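Local coordinates for protein taurine dioxygenase (Burkholderia ambifaria, PDB 5VN6) that probably acts as an iron-dependent dioxygenase of the TauD/TfdA family that oxidises taurine, here with a magnesium ion in the metal site, at residues D147-K150 and Q151-D155. Sequence-based numbering, arbitrary orientation.
Sequences DHVK and QQIAD
The side-chain amide of Q151 reaches back one turn and lies by the carbonyl of D147. D147 O sits to one side of the amide plane, and Q151 NE2 is 3.5 Å from it, at an angle too poor for a hydrogen bond. Q151 CG is closer, 3.3 Å from D147 O. D147 CB lies on the same side of the amide plane, 4.0 Å from Q151 NE2. The other flat group is the H148 imidazole. V149 CG2 sits over one face, 3.6 Å from the ring plane and nearer its margin than its centre.

The backbone carries most of the contact. Q151 N bonds to D147 O at 3.0 Å and is nearly straight (171°). Q152 N bonds to H148 O, but the donor stands above the carbonyl plane, and the bond is more bent (150°). I153 N bonds to V149 O at 2.9 Å. The three i to i+4 bonds, from Q151, Q152 and I153, are those of the short alpha-helix 147-153 of a TauD/TfdA-type dioxygenase, a cupin-related fold. I153 N also has a weak i to i+3 bond to K150 O. The helix lies away from the metal site.

One flank of the helix packs against helix 228-237. V149 and I153 supply this buried apolar side, and their side chains cross obliquely. V149 CG1 meets I153 CG2 at 4.0 Å. With chi1 at 72°, I153 CG1 is flanked by its own backbone N and C, and both CG1 and CG2 come within 3.2 Å of V149 O. V149 and I153 touch L236, while Q152 and I153 touch L232. The K150 chain is extended beyond CG, and its NZ hydrogen-bonds to E143 O. Beyond the helix, D155 OD1 forms a salt bridge with R218, which also donates to Q152 O.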
loop_
_atom_site.group_PDB
_atom_site.type_symbol
_atom_site.label_atom_id
_atom_site.label_comp_id
_atom_site.label_asym_id
_atom_site.label_seq_id
_atom_site.Cartn_x
_atom_site.Cartn_y
_atom_site.Cartn_z
ATOM N N ASP A 147 -4.559 -3.973 22.957
ATOM C CA ASP A 147 -4.743 -5.051 23.923
ATOM C C ASP A 147 -6.154 -5.621 23.899
ATOM O O ASP A 147 -6.338 -6.842 23.975
ATOM C CB ASP A 147 -4.411 -4.564 25.339
ATOM C CG ASP A 147 -2.938 -4.321 25.533
ATOM O OD1 ASP A 147 -2.147 -4.938 24.786
ATOM O OD2 ASP A 147 -2.575 -3.531 26.434
ATOM N N HIS A 148 -7.170 -4.760 23.802
ATOM C CA HIS A 148 -8.536 -5.267 23.860
ATOM C C HIS A 148 -8.894 -6.057 22.606
ATOM O O HIS A 148 -9.786 -6.910 22.653
ATOM C CB HIS A 148 -9.526 -4.121 24.098
ATOM C CG HIS A 148 -9.812 -3.297 22.879
ATOM N ND1 HIS A 148 -9.085 -2.171 22.555
ATOM C CD2 HIS A 148 -10.759 -3.422 21.917
ATOM C CE1 HIS A 148 -9.558 -1.649 21.434
ATOM N NE2 HIS A 148 -10.575 -2.390 21.027
ATOM N N VAL A 149 -8.230 -5.792 21.479
ATOM C CA VAL A 149 -8.474 -6.606 20.289
ATOM C C VAL A 149 -7.808 -7.964 20.445
ATOM O O VAL A 149 -8.353 -8.990 20.026
ATOM C CB VAL A 149 -7.986 -5.894 19.009
ATOM C CG1 VAL A 149 -8.242 -6.804 17.752
ATOM C CG2 VAL A 149 -8.688 -4.543 18.842
ATOM N N LYS A 150 -6.606 -7.991 21.024
ATOM C CA LYS A 150 -5.923 -9.261 21.224
ATOM C C LYS A 150 -6.724 -10.172 22.148
ATOM O O LYS A 150 -6.884 -11.368 21.871
ATOM C CB LYS A 150 -4.521 -9.020 21.789
ATOM C CG LYS A 150 -3.539 -8.413 20.787
ATOM C CD LYS A 150 -2.181 -8.206 21.449
ATOM C CE LYS A 150 -1.180 -7.605 20.479
ATOM N NZ LYS A 150 0.133 -7.285 21.105
ATOM N N GLN A 151 -7.239 -9.619 23.248
ATOM C CA GLN A 151 -8.098 -10.392 24.142
ATOM C C GLN A 151 -9.342 -10.893 23.415
ATOM O O GLN A 151 -9.723 -12.061 23.547
ATOM C CB GLN A 151 -8.483 -9.543 25.353
ATOM C CG GLN A 151 -7.303 -9.126 26.215
ATOM C CD GLN A 151 -7.641 -7.985 27.151
ATOM O OE1 GLN A 151 -8.765 -7.888 27.650
ATOM N NE2 GLN A 151 -6.659 -7.126 27.416
ATOM N N GLN A 152 -9.972 -10.021 22.630
ATOM C CA GLN A 152 -11.202 -10.365 21.931
ATOM C C GLN A 152 -10.997 -11.471 20.894
ATOM O O GLN A 152 -11.896 -12.295 20.693
ATOM C CB GLN A 152 -11.760 -9.101 21.261
ATOM C CG GLN A 152 -12.968 -9.310 20.339
ATOM C CD GLN A 152 -14.321 -9.125 21.011
ATOM O OE1 GLN A 152 -14.518 -9.501 22.163
ATOM N NE2 GLN A 152 -15.264 -8.526 20.280
ATOM N N ILE A 153 -9.842 -11.512 20.217
ATOM C CA ILE A 153 -9.658 -12.444 19.097
ATOM C C ILE A 153 -8.889 -13.699 19.488
ATOM O O ILE A 153 -8.742 -14.601 18.653
ATOM C CB ILE A 153 -8.974 -11.761 17.893
ATOM C CG1 ILE A 153 -7.497 -11.481 18.191
ATOM C CG2 ILE A 153 -9.726 -10.460 17.513
ATOM C CD1 ILE A 153 -6.713 -10.922 16.998
ATOM N N ALA A 154 -8.425 -13.801 20.739
ATOM C CA ALA A 154 -7.479 -14.853 21.110
ATOM C C ALA A 154 -7.965 -16.251 20.726
ATOM O O ALA A 154 -7.204 -17.036 20.152
ATOM C CB ALA A 154 -7.186 -14.779 22.608
ATOM N N ASP A 155 -9.232 -16.575 20.992
ATOM C CA ASP A 155 -9.740 -17.914 20.697
ATOM C C ASP A 155 -10.616 -17.971 19.442
ATOM O O ASP A 155 -11.212 -19.016 19.163
ATOM C CB ASP A 155 -10.496 -18.487 21.913
ATOM C CG ASP A 155 -11.721 -17.666 22.308
ATOM O OD1 ASP A 155 -12.255 -16.904 21.474
ATOM O OD2 ASP A 155 -12.141 -17.765 23.480
#